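Local coordinates for protein iron transport multicopper oxidase FET3 (Saccharomyces cerevisiae, PDB 1ZPU) that oxidises Fe(2+) to Fe(3+) with four copper ions while reducing dioxygen to water, for high-affinity iron uptake, and also oxidises Cu(+), at residues H60-F65 with R435-Y440; T231-Y236 with H462-W467; L64-N67 with M72-V75; I382-Q387 with H392-H397. All coordinates share one frame; numbering follows the deposited sequence.

In the fold
Four contacts lie on or near the copper sites of a chain of three cupredoxin-like domains. The chain opens contact 1 at H60-F65 and runs straight into contact 3, which shares L64 and F65 and closes a short loop at M72-V75. The middle domain then opens contact 2 at T231-Y236. Contact 4, in the third domain, joins strand 379-386 to strand 392-396 and is nested inside the loops closed by contacts 1 and 2. R435-Y440 closes contact 1 and H462-W467 closes contact 2, so these two cross along the chain. Contact 1 joins the first and third domains, and contact 2 the second and third. A copper ion bound by H62 and H464 is common to both.

Contact 1. Residues H60-F65 with R435-Y440; sequences HFHGLF and RRDTLY. With CU1 (copper (I) ion), chain B; CU1 (copper (I) ion), chain C; NAG (2-acetamido-2-deoxy-beta-D-glucopyranose), chain D.
The backbones approach most closely at G63 and D437, with CA atoms 6.4 Å apart, where a type II turn from F61 to L64 meets the link between strands 434-436 and 438-441. G63 holds the turn position with positive phi, and its CA lies 3.7 Å from D437 OD1. H62 NE2 donates to D437 OD2 at 2.9 Å. The acceptor lies in the plane of the imidazole, but the N-H comes in from above the carboxylate, 56° out of the carboxylate plane. D437 has its CG between its own backbone N and carbonyl carbon (chi1 64°), which turns the carboxylate to the ring. The same OD2 accepts from T438 OG1, nearly in line with the C-O bond, so two donors grip one oxygen. OD1 is taken by a salt bridge to R235 of the second domain. With its other ring nitrogen, ND1, H62 binds a copper ion at 1.9 Å. The carboxylate is thus a second-shell group that limits the rotation of a copper ligand. H60 NE2 binds another copper at 2.1 Å. H105 and H464 complete the ligands of the H62 copper, and H395 shares that of H60. The site is part of the trinuclear copper cluster of multicopper oxidases, between the first and third domains, with H60 at type 2 and H62 at type 3 copper.

Contact 2. Residues T231-Y236 with H462-W467; sequences TVAQRY and HCHIEW. With CU1 (copper (I) ion), chain E; CU1 (copper (I) ion), chain F; CU1 (copper (I) ion), chain C.
A233 lays its CB over one face of the H464 imidazole, 3.5 Å from the ring centroid and only 8° off the ring normal. This is a CH-pi contact. It comes from a type II turn running from T231 to Q234. Beside it, V232 CG2 packs 3.6 Å from H464 O, so the methyl groups of two successive residues touch the ring and the backbone of one histidine. The turn is fastened on its own side: R235 NH1 donates to A233 O at 3.1 Å in the carbonyl plane, and T231 OG1 donates to V232 O. H464 NE2 binds type 3 copper at 2.2 Å, so the A233 methyl packs directly on a copper ligand. The residues before H464 are ligands too. C463 SG binds type 1 copper at 2.2 Å and accepts from I465 N in a nearly straight bond (165°). H462 NE2 holds the other type 3 copper. Its ND1 donates to C463 O at 2.6 Å, with the donor well above the carbonyl plane, linking the H462 ring to the backbone of C463. The turn of the second domain thus packs on the His-Cys-His motif of the third, the route along which electrons pass from type 1 copper to the trinuclear cluster.

Contact 3. Residues L64-N67 with M72-V75; sequences LFQN and MDGV. With NAG (2-acetamido-2-deoxy-beta-D-glucopyranose), chain D.
Q66 lies against M72 and D73 across a loop of the first cupredoxin-like domain, between strands 60-62 and 88-94. From CB the side chain turns with CG anti to its carbonyl carbon (chi1 -58°), which carries CG to 3.7 Å from D73 OD1. The chain bends at chi2. CD then sits 4.1 Å from M72 O, and OE1 ends 3.7 Å from M72 CB. OE1 also takes a weak hydrogen bond from T69 OG1, within the same loop. NE2 lies 3.9 Å from M72 O. The amide plane is turned 59° from the D73 carboxylate, which is touched by CG, not by the amide. The stronger partner of D73 is a copper ligand: OD2 is hydrogen-bonded to H397 ND1, and D73 O to H60 ND1. W459 and F93 also touch Q66. Replacing Q66 by an alanine would probably open a gap beside M72 CB and D73 OD1 and leave the hydroxyl of T69 without its weak acceptor. The next residue carries an N-glycan: N67 ND2 is bonded to NAG C1, and F65 CD2 lies 3.6 Å from the sugar's O7.

Contact 4. Residues I382-Q387 with H392-H397; sequences IVLNNQ and HPFHLH. With CU1 (copper (I) ion), chain B; CU1 (copper (I) ion), chain F; CU1 (copper (I) ion), chain E.
L384 carries CG opposite its backbone N (chi1 -174°) while F394 swings CG opposite its carbonyl carbon (chi1 -69°), and the two side chains meet between the two sheets. L384 CD1 sits over the centre of the F394 ring, 3.6 Å from its centroid. This is a CH-pi contact over one face. L384 CD2 comes beside the rim, 3.7 Å from F394 CE1. A second pair meets differently. The N386 amide stands almost at a right angle (89°) to the H392 ring and approaches its edge, with N386 ND2 3.8 Å from H392 CD2. D388 ties both: its OD2 accepts from H392 NE2, and its N donates to N386 OD1. H392 ND1 binds type 1 copper at 2.1 Å. Farther along, H395 on the strand and H397 just after it bind type 2 and type 3 copper, so one short segment supplies ligands to three copper ions. The F394 ring also touches C463, another type 1 ligand. With an alanine in place of F394, L384 CD1 would probably lose the surface it rests on, and a gap would open between the two sheets beside C463. The contact joins the two sheets of the third cupredoxin-like domain. Strand 379-386 runs between strands 316-326 and 446-452 in one sheet, and strand 392-396 between strands 457-463 and 438-441 in the other.

Contact 1. Residues H60-F65 with R435-Y440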
# COMPACT_ATOMS: atom_id res chain seq x y z
N HIS A 60 -4.85 -0.97 -8.97
CA HIS A 60 -3.69 -1.74 -8.60
C HIS A 60 -4.11 -2.83 -7.64
O HIS A 60 -4.91 -2.59 -6.75
CB HIS A 60 -2.67 -0.83 -7.93
CG HIS A 60 -1.59 -1.57 -7.20
ND1 HIS A 60 -0.83 -2.57 -7.78
CD2 HIS A 60 -1.11 -1.43 -5.94
CE1 HIS A 60 0.04 -3.03 -6.91
NE2 HIS A 60 -0.10 -2.35 -5.79
N PHE A 61 -3.57 -4.03 -7.82
CA PHE A 61 -3.88 -5.15 -6.94
C PHE A 61 -2.72 -5.42 -5.99
O PHE A 61 -1.72 -6.04 -6.36
CB PHE A 61 -4.29 -6.36 -7.78
CG PHE A 61 -5.33 -6.03 -8.78
CD1 PHE A 61 -4.97 -5.52 -10.05
CD2 PHE A 61 -6.68 -6.13 -8.46
CE1 PHE A 61 -5.94 -5.17 -10.97
CE2 PHE A 61 -7.66 -5.77 -9.38
CZ PHE A 61 -7.29 -5.30 -10.64
N HIS A 62 -2.88 -4.90 -4.78
CA HIS A 62 -1.79 -4.76 -3.82
C HIS A 62 -1.28 -6.10 -3.35
O HIS A 62 -2.01 -6.86 -2.70
CB HIS A 62 -2.27 -3.96 -2.62
CG HIS A 62 -1.17 -3.63 -1.66
ND1 HIS A 62 -0.77 -2.33 -1.41
CD2 HIS A 62 -0.38 -4.42 -0.89
CE1 HIS A 62 0.21 -2.35 -0.53
NE2 HIS A 62 0.47 -3.60 -0.21
N GLY A 63 -0.01 -6.37 -3.64
CA GLY A 63 0.65 -7.54 -3.08
C GLY A 63 0.86 -8.63 -4.10
O GLY A 63 1.74 -9.47 -3.95
N LEU A 64 0.04 -8.61 -5.15
CA LEU A 64 0.13 -9.58 -6.21
C LEU A 64 1.41 -9.37 -7.01
O LEU A 64 1.78 -8.24 -7.32
CB LEU A 64 -1.11 -9.46 -7.09
CG LEU A 64 -2.36 -10.28 -6.71
CD1 LEU A 64 -2.73 -10.27 -5.23
CD2 LEU A 64 -3.54 -9.86 -7.55
N PHE A 65 2.11 -10.46 -7.31
CA PHE A 65 3.45 -10.36 -7.89
C PHE A 65 3.46 -10.06 -9.38
O PHE A 65 4.49 -9.64 -9.92
CB PHE A 65 4.25 -11.64 -7.61
CG PHE A 65 4.55 -11.87 -6.14
CD1 PHE A 65 4.71 -10.79 -5.26
CD2 PHE A 65 4.69 -13.15 -5.64
CE1 PHE A 65 4.98 -11.00 -3.92
CE2 PHE A 65 4.96 -13.36 -4.30
CZ PHE A 65 5.11 -12.29 -3.44
N ARG A 435 9.04 -11.59 6.37
CA ARG A 435 8.76 -11.17 5.01
C ARG A 435 7.38 -10.52 4.90
O ARG A 435 6.41 -11.03 5.49
CB ARG A 435 8.84 -12.37 4.07
CG ARG A 435 10.15 -12.51 3.34
CD ARG A 435 10.63 -13.95 3.35
NE ARG A 435 9.62 -14.90 2.92
CZ ARG A 435 9.48 -16.11 3.45
NH1 ARG A 435 10.29 -16.50 4.43
NH2 ARG A 435 8.54 -16.93 3.01
N ARG A 436 7.30 -9.41 4.16
CA ARG A 436 6.04 -8.76 3.86
C ARG A 436 6.21 -7.77 2.71
O ARG A 436 7.30 -7.67 2.15
CB ARG A 436 5.46 -8.08 5.10
CG ARG A 436 6.28 -6.92 5.72
CD ARG A 436 5.64 -6.44 7.03
NE ARG A 436 4.18 -6.47 6.91
CZ ARG A 436 3.33 -6.40 7.92
NH1 ARG A 436 3.76 -6.28 9.16
NH2 ARG A 436 2.03 -6.44 7.67
N ASP A 437 5.13 -7.06 2.36
CA ASP A 437 5.20 -6.11 1.24
C ASP A 437 5.13 -4.66 1.68
O ASP A 437 5.35 -3.75 0.89
CB ASP A 437 4.17 -6.44 0.15
CG ASP A 437 2.74 -6.32 0.63
OD1 ASP A 437 1.98 -7.29 0.40
OD2 ASP A 437 2.36 -5.27 1.22
N THR A 438 4.84 -4.43 2.96
CA THR A 438 4.68 -3.08 3.45
C THR A 438 5.24 -3.02 4.86
O THR A 438 4.89 -3.83 5.71
CB THR A 438 3.19 -2.65 3.38
OG1 THR A 438 2.68 -2.92 2.07
CG2 THR A 438 3.01 -1.17 3.72
N LEU A 439 6.11 -2.04 5.09
CA LEU A 439 6.92 -1.95 6.30
C LEU A 439 7.11 -0.48 6.65
O LEU A 439 7.39 0.32 5.78
CB LEU A 439 8.29 -2.59 6.05
CG LEU A 439 9.32 -2.60 7.18
CD1 LEU A 439 9.09 -3.77 8.14
CD2 LEU A 439 10.74 -2.61 6.61
N TYR A 440 6.98 -0.14 7.93
CA TYR A 440 7.21 1.22 8.38
C TYR A 440 8.63 1.47 8.91
O TYR A 440 9.21 0.60 9.57
CB TYR A 440 6.16 1.63 9.44
CG TYR A 440 6.22 0.92 10.80
CD1 TYR A 440 7.15 1.29 11.76
CD2 TYR A 440 5.31 -0.08 11.12
CE1 TYR A 440 7.20 0.66 13.01
CE2 TYR A 440 5.34 -0.70 12.35
CZ TYR A 440 6.29 -0.34 13.29
OH TYR A 440 6.34 -0.95 14.53
CU CU1 B . 1.29 -2.85 -4.33
CU CU1 C . -1.40 -0.66 -2.18
C1 NAG D . 8.38 -15.50 -11.12
C2 NAG D . 8.74 -15.79 -9.66
C3 NAG D . 9.99 -16.66 -9.54
C4 NAG D . 9.88 -17.90 -10.43
C5 NAG D . 9.42 -17.50 -11.84
C6 NAG D . 9.20 -18.71 -12.74
C7 NAG D . 8.03 -14.24 -7.92
C8 NAG D . 8.18 -12.87 -7.33
N2 NAG D . 8.89 -14.56 -8.90
O3 NAG D . 10.13 -17.04 -8.19
O4 NAG D . 11.08 -18.66 -10.43
O5 NAG D . 8.21 -16.75 -11.78
O6 NAG D . 8.17 -19.51 -12.20
O7 NAG D . 7.14 -15.00 -7.50

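Contact 2. Residues T231-Y236 with H462-W467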
# COMPACT_ATOMS: atom_id res chain seq x y z
N THR A 231 -0.24 -0.33 9.86
CA THR A 231 -0.09 0.84 8.99
C THR A 231 -1.03 0.68 7.81
O THR A 231 -1.58 -0.39 7.61
CB THR A 231 1.36 1.01 8.43
OG1 THR A 231 1.56 0.17 7.28
CG2 THR A 231 2.44 0.74 9.48
N VAL A 232 -1.19 1.73 7.01
CA VAL A 232 -2.05 1.60 5.83
C VAL A 232 -1.43 0.58 4.91
O VAL A 232 -0.21 0.46 4.86
CB VAL A 232 -2.30 2.91 5.11
CG1 VAL A 232 -2.97 3.87 6.04
CG2 VAL A 232 -1.02 3.49 4.59
N ALA A 233 -2.28 -0.19 4.22
CA ALA A 233 -1.85 -1.14 3.21
C ALA A 233 -1.42 -2.49 3.76
O ALA A 233 -1.35 -3.45 3.02
CB ALA A 233 -0.74 -0.54 2.33
N GLN A 234 -1.12 -2.58 5.05
CA GLN A 234 -0.76 -3.89 5.57
C GLN A 234 -1.93 -4.72 6.05
O GLN A 234 -3.00 -4.19 6.34
CB GLN A 234 0.44 -3.88 6.54
CG GLN A 234 0.47 -2.92 7.70
CD GLN A 234 1.89 -2.83 8.33
OE1 GLN A 234 2.92 -2.96 7.64
NE2 GLN A 234 1.95 -2.61 9.66
N ARG A 235 -1.74 -6.04 6.08
CA ARG A 235 -2.77 -6.98 6.48
C ARG A 235 -2.22 -7.85 7.59
O ARG A 235 -1.14 -8.41 7.46
CB ARG A 235 -3.15 -7.87 5.30
CG ARG A 235 -3.86 -7.16 4.18
CD ARG A 235 -2.89 -6.45 3.23
NE ARG A 235 -2.25 -7.38 2.31
CZ ARG A 235 -1.04 -7.23 1.79
NH1 ARG A 235 -0.30 -6.18 2.09
NH2 ARG A 235 -0.55 -8.16 0.97
N TYR A 236 -2.95 -7.94 8.70
CA TYR A 236 -2.69 -8.99 9.68
C TYR A 236 -3.89 -9.89 9.65
O TYR A 236 -5.01 -9.42 9.80
CB TYR A 236 -2.47 -8.45 11.11
CG TYR A 236 -1.17 -7.72 11.34
CD1 TYR A 236 -0.18 -8.24 12.17
CD2 TYR A 236 -0.94 -6.49 10.73
CE1 TYR A 236 1.04 -7.54 12.37
CE2 TYR A 236 0.24 -5.79 10.92
CZ TYR A 236 1.22 -6.31 11.73
OH TYR A 236 2.36 -5.55 11.86
N HIS A 462 7.52 3.02 -2.82
CA HIS A 462 7.04 4.30 -2.32
C HIS A 462 6.40 4.20 -0.95
O HIS A 462 6.06 3.11 -0.48
CB HIS A 462 6.01 4.88 -3.27
CG HIS A 462 4.75 4.07 -3.35
ND1 HIS A 462 3.66 4.30 -2.54
CD2 HIS A 462 4.42 3.03 -4.15
CE1 HIS A 462 2.72 3.42 -2.82
NE2 HIS A 462 3.15 2.64 -3.79
N CYS A 463 6.20 5.36 -0.35
CA CYS A 463 5.38 5.48 0.84
C CYS A 463 3.91 5.36 0.47
O CYS A 463 3.43 5.95 -0.50
CB CYS A 463 5.65 6.82 1.51
SG CYS A 463 4.76 7.01 3.04
N HIS A 464 3.18 4.56 1.24
CA HIS A 464 1.78 4.31 0.95
C HIS A 464 0.83 5.33 1.58
O HIS A 464 -0.38 5.19 1.49
CB HIS A 464 1.41 2.90 1.37
CG HIS A 464 0.40 2.27 0.48
ND1 HIS A 464 -0.92 2.66 0.47
CD2 HIS A 464 0.52 1.30 -0.46
CE1 HIS A 464 -1.58 1.95 -0.44
NE2 HIS A 464 -0.73 1.11 -1.01
N ILE A 465 1.38 6.37 2.21
CA ILE A 465 0.56 7.46 2.68
C ILE A 465 0.28 8.32 1.47
O ILE A 465 1.19 8.92 0.91
CB ILE A 465 1.26 8.30 3.75
CG1 ILE A 465 1.31 7.55 5.09
CG2 ILE A 465 0.55 9.67 3.90
CD1 ILE A 465 2.24 8.18 6.12
N GLU A 466 -0.98 8.38 1.09
CA GLU A 466 -1.38 9.00 -0.15
C GLU A 466 -0.86 10.42 -0.33
O GLU A 466 -0.45 10.82 -1.43
CB GLU A 466 -2.90 8.95 -0.26
CG GLU A 466 -3.38 7.62 -0.83
CD GLU A 466 -3.14 7.52 -2.35
OE1 GLU A 466 -3.84 8.26 -3.10
OE2 GLU A 466 -2.26 6.72 -2.78
N TRP A 467 -0.85 11.18 0.76
CA TRP A 467 -0.33 12.54 0.75
C TRP A 467 1.15 12.57 0.40
O TRP A 467 1.59 13.44 -0.36
CB TRP A 467 -0.58 13.21 2.09
CG TRP A 467 -2.01 13.04 2.57
CD1 TRP A 467 -2.42 12.38 3.70
CD2 TRP A 467 -3.20 13.55 1.94
NE1 TRP A 467 -3.80 12.45 3.80
CE2 TRP A 467 -4.30 13.15 2.74
CE3 TRP A 467 -3.44 14.30 0.78
CZ2 TRP A 467 -5.61 13.48 2.42
CZ3 TRP A 467 -4.75 14.62 0.45
CH2 TRP A 467 -5.82 14.20 1.27
CU CU1 E . 1.96 1.57 -5.32
CU CU1 F . 5.29 8.80 4.20
CU CU1 C . -1.40 -0.66 -2.18

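Contact 3. Residues L64-N67 with M72-V75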
# COMPACT_ATOMS: atom_id res chain seq x y z
N LEU A 64 0.04 -8.61 -5.15
CA LEU A 64 0.13 -9.58 -6.21
C LEU A 64 1.41 -9.37 -7.01
O LEU A 64 1.78 -8.24 -7.32
CB LEU A 64 -1.11 -9.46 -7.09
CG LEU A 64 -2.36 -10.28 -6.71
CD1 LEU A 64 -2.73 -10.27 -5.23
CD2 LEU A 64 -3.54 -9.86 -7.55
N PHE A 65 2.11 -10.46 -7.31
CA PHE A 65 3.45 -10.36 -7.89
C PHE A 65 3.46 -10.06 -9.38
O PHE A 65 4.49 -9.64 -9.92
CB PHE A 65 4.25 -11.64 -7.61
CG PHE A 65 4.55 -11.87 -6.14
CD1 PHE A 65 4.71 -10.79 -5.26
CD2 PHE A 65 4.69 -13.15 -5.64
CE1 PHE A 65 4.98 -11.00 -3.92
CE2 PHE A 65 4.96 -13.36 -4.30
CZ PHE A 65 5.11 -12.29 -3.44
N GLN A 66 2.33 -10.28 -10.03
CA GLN A 66 2.15 -10.01 -11.46
C GLN A 66 3.30 -10.59 -12.30
O GLN A 66 3.74 -9.99 -13.28
CB GLN A 66 1.97 -8.49 -11.70
CG GLN A 66 0.78 -7.83 -10.95
CD GLN A 66 -0.60 -8.37 -11.37
OE1 GLN A 66 -0.74 -9.08 -12.38
NE2 GLN A 66 -1.62 -8.02 -10.60
N ASN A 67 3.75 -11.77 -11.90
CA ASN A 67 4.89 -12.46 -12.52
C ASN A 67 4.60 -12.75 -13.98
O ASN A 67 3.69 -13.52 -14.29
CB ASN A 67 5.17 -13.76 -11.76
CG ASN A 67 6.59 -14.25 -11.92
OD1 ASN A 67 7.18 -14.16 -12.99
ND2 ASN A 67 7.14 -14.81 -10.84
N MET A 72 -0.09 -5.41 -15.91
CA MET A 72 -1.36 -5.50 -15.19
C MET A 72 -1.27 -4.96 -13.76
O MET A 72 -2.25 -5.03 -13.02
CB MET A 72 -1.88 -6.94 -15.15
CG MET A 72 -2.08 -7.61 -16.50
SD MET A 72 -3.31 -6.78 -17.51
CE MET A 72 -3.08 -7.61 -19.10
N ASP A 73 -0.11 -4.40 -13.40
CA ASP A 73 0.12 -3.93 -12.03
C ASP A 73 -0.70 -2.70 -11.67
O ASP A 73 -0.96 -2.45 -10.49
CB ASP A 73 1.60 -3.63 -11.81
CG ASP A 73 1.96 -3.57 -10.34
OD1 ASP A 73 1.45 -4.42 -9.57
OD2 ASP A 73 2.74 -2.67 -9.96
N GLY A 74 -1.08 -1.93 -12.68
CA GLY A 74 -2.00 -0.80 -12.50
C GLY A 74 -1.42 0.48 -11.93
O GLY A 74 -2.11 1.21 -11.24
N VAL A 75 -0.16 0.77 -12.24
CA VAL A 75 0.44 2.02 -11.83
C VAL A 75 0.68 2.88 -13.07
O VAL A 75 1.52 2.53 -13.90
CB VAL A 75 1.77 1.82 -11.06
CG1 VAL A 75 2.32 3.15 -10.63
CG2 VAL A 75 1.56 0.93 -9.85
C1 NAG D . 8.38 -15.50 -11.12
C2 NAG D . 8.74 -15.79 -9.66
C3 NAG D . 9.99 -16.66 -9.54
C4 NAG D . 9.88 -17.90 -10.43
C5 NAG D . 9.42 -17.50 -11.84
C6 NAG D . 9.20 -18.71 -12.74
C7 NAG D . 8.03 -14.24 -7.92
C8 NAG D . 8.18 -12.87 -7.33
N2 NAG D . 8.89 -14.56 -8.90
O3 NAG D . 10.13 -17.04 -8.19
O4 NAG D . 11.08 -18.66 -10.43
O5 NAG D . 8.21 -16.75 -11.78
O6 NAG D . 8.17 -19.51 -12.20
O7 NAG D . 7.14 -15.00 -7.50

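Contact 4. Residues I382-Q387 with H392-H397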
# COMPACT_ATOMS: atom_id res chain seq x y z
N ILE A 382 17.69 -2.60 -0.17
CA ILE A 382 17.26 -1.22 -0.05
C ILE A 382 17.56 -0.73 1.37
O ILE A 382 17.08 -1.29 2.35
CB ILE A 382 15.76 -1.03 -0.40
CG1 ILE A 382 15.55 -1.21 -1.90
CG2 ILE A 382 15.28 0.36 -0.02
CD1 ILE A 382 14.10 -1.45 -2.29
N VAL A 383 18.37 0.30 1.46
CA VAL A 383 18.66 0.95 2.72
C VAL A 383 17.88 2.26 2.75
O VAL A 383 18.09 3.14 1.90
CB VAL A 383 20.17 1.23 2.92
CG1 VAL A 383 20.43 1.91 4.26
CG2 VAL A 383 20.98 -0.05 2.81
N LEU A 384 16.98 2.39 3.71
CA LEU A 384 16.18 3.58 3.82
C LEU A 384 16.48 4.30 5.13
O LEU A 384 16.32 3.73 6.20
CB LEU A 384 14.69 3.22 3.68
CG LEU A 384 13.68 4.36 3.62
CD1 LEU A 384 12.61 4.05 2.60
CD2 LEU A 384 13.05 4.63 4.96
N ASN A 385 16.93 5.54 5.01
CA ASN A 385 17.24 6.40 6.15
C ASN A 385 16.24 7.56 6.30
O ASN A 385 16.27 8.52 5.53
CB ASN A 385 18.65 6.97 6.01
CG ASN A 385 19.70 5.89 5.86
OD1 ASN A 385 19.77 4.96 6.67
ND2 ASN A 385 20.54 6.01 4.84
N ASN A 386 15.35 7.46 7.29
CA ASN A 386 14.38 8.52 7.57
C ASN A 386 15.02 9.74 8.21
O ASN A 386 15.50 9.69 9.34
CB ASN A 386 13.24 8.03 8.45
CG ASN A 386 12.06 9.00 8.47
OD1 ASN A 386 11.92 9.84 7.59
ND2 ASN A 386 11.21 8.88 9.49
N GLN A 387 15.02 10.85 7.47
CA GLN A 387 15.53 12.12 7.97
C GLN A 387 14.37 12.98 8.46
O GLN A 387 14.56 14.09 8.96
CB GLN A 387 16.26 12.84 6.85
CG GLN A 387 17.62 13.37 7.22
CD GLN A 387 18.70 12.33 7.02
OE1 GLN A 387 18.57 11.43 6.19
NE2 GLN A 387 19.79 12.45 7.78
N HIS A 392 6.59 6.28 8.32
CA HIS A 392 6.14 6.04 6.96
C HIS A 392 6.09 4.56 6.68
O HIS A 392 7.05 3.83 6.96
CB HIS A 392 7.08 6.67 5.95
CG HIS A 392 7.40 8.10 6.24
ND1 HIS A 392 6.82 9.14 5.55
CD2 HIS A 392 8.25 8.66 7.13
CE1 HIS A 392 7.29 10.28 6.01
NE2 HIS A 392 8.17 10.02 6.97
N PRO A 393 4.97 4.09 6.11
CA PRO A 393 4.90 2.72 5.65
C PRO A 393 5.29 2.63 4.16
O PRO A 393 4.54 3.06 3.30
CB PRO A 393 3.44 2.38 5.88
CG PRO A 393 2.71 3.69 5.78
CD PRO A 393 3.71 4.81 5.86
N PHE A 394 6.46 2.10 3.88
CA PHE A 394 6.88 1.94 2.51
C PHE A 394 6.47 0.59 1.99
O PHE A 394 6.50 -0.41 2.71
CB PHE A 394 8.39 2.15 2.35
CG PHE A 394 8.80 3.57 2.56
CD1 PHE A 394 9.21 4.02 3.81
CD2 PHE A 394 8.74 4.48 1.51
CE1 PHE A 394 9.56 5.34 4.01
CE2 PHE A 394 9.10 5.82 1.71
CZ PHE A 394 9.52 6.24 2.96
N HIS A 395 6.08 0.57 0.72
CA HIS A 395 5.58 -0.62 0.10
C HIS A 395 6.32 -0.86 -1.22
O HIS A 395 6.68 0.10 -1.93
CB HIS A 395 4.07 -0.52 -0.08
CG HIS A 395 3.52 -1.47 -1.10
ND1 HIS A 395 3.56 -2.84 -0.94
CD2 HIS A 395 2.95 -1.24 -2.31
CE1 HIS A 395 3.03 -3.41 -2.00
NE2 HIS A 395 2.65 -2.47 -2.84
N LEU A 396 6.55 -2.14 -1.52
CA LEU A 396 7.28 -2.55 -2.71
C LEU A 396 6.43 -3.42 -3.60
O LEU A 396 5.97 -4.48 -3.17
CB LEU A 396 8.56 -3.30 -2.31
CG LEU A 396 9.45 -3.90 -3.42
CD1 LEU A 396 10.12 -2.83 -4.30
CD2 LEU A 396 10.49 -4.83 -2.79
N HIS A 397 6.22 -2.98 -4.84
CA HIS A 397 5.46 -3.76 -5.82
C HIS A 397 6.27 -4.97 -6.27
O HIS A 397 7.50 -4.93 -6.25
CB HIS A 397 5.11 -2.91 -7.03
CG HIS A 397 4.04 -1.90 -6.78
ND1 HIS A 397 2.92 -1.79 -7.57
CD2 HIS A 397 3.93 -0.93 -5.84
CE1 HIS A 397 2.17 -0.80 -7.14
NE2 HIS A 397 2.75 -0.26 -6.08
CU CU1 B . 1.29 -2.85 -4.33
CU CU1 F . 5.29 8.80 4.20
CU CU1 E . 1.96 1.57 -5.32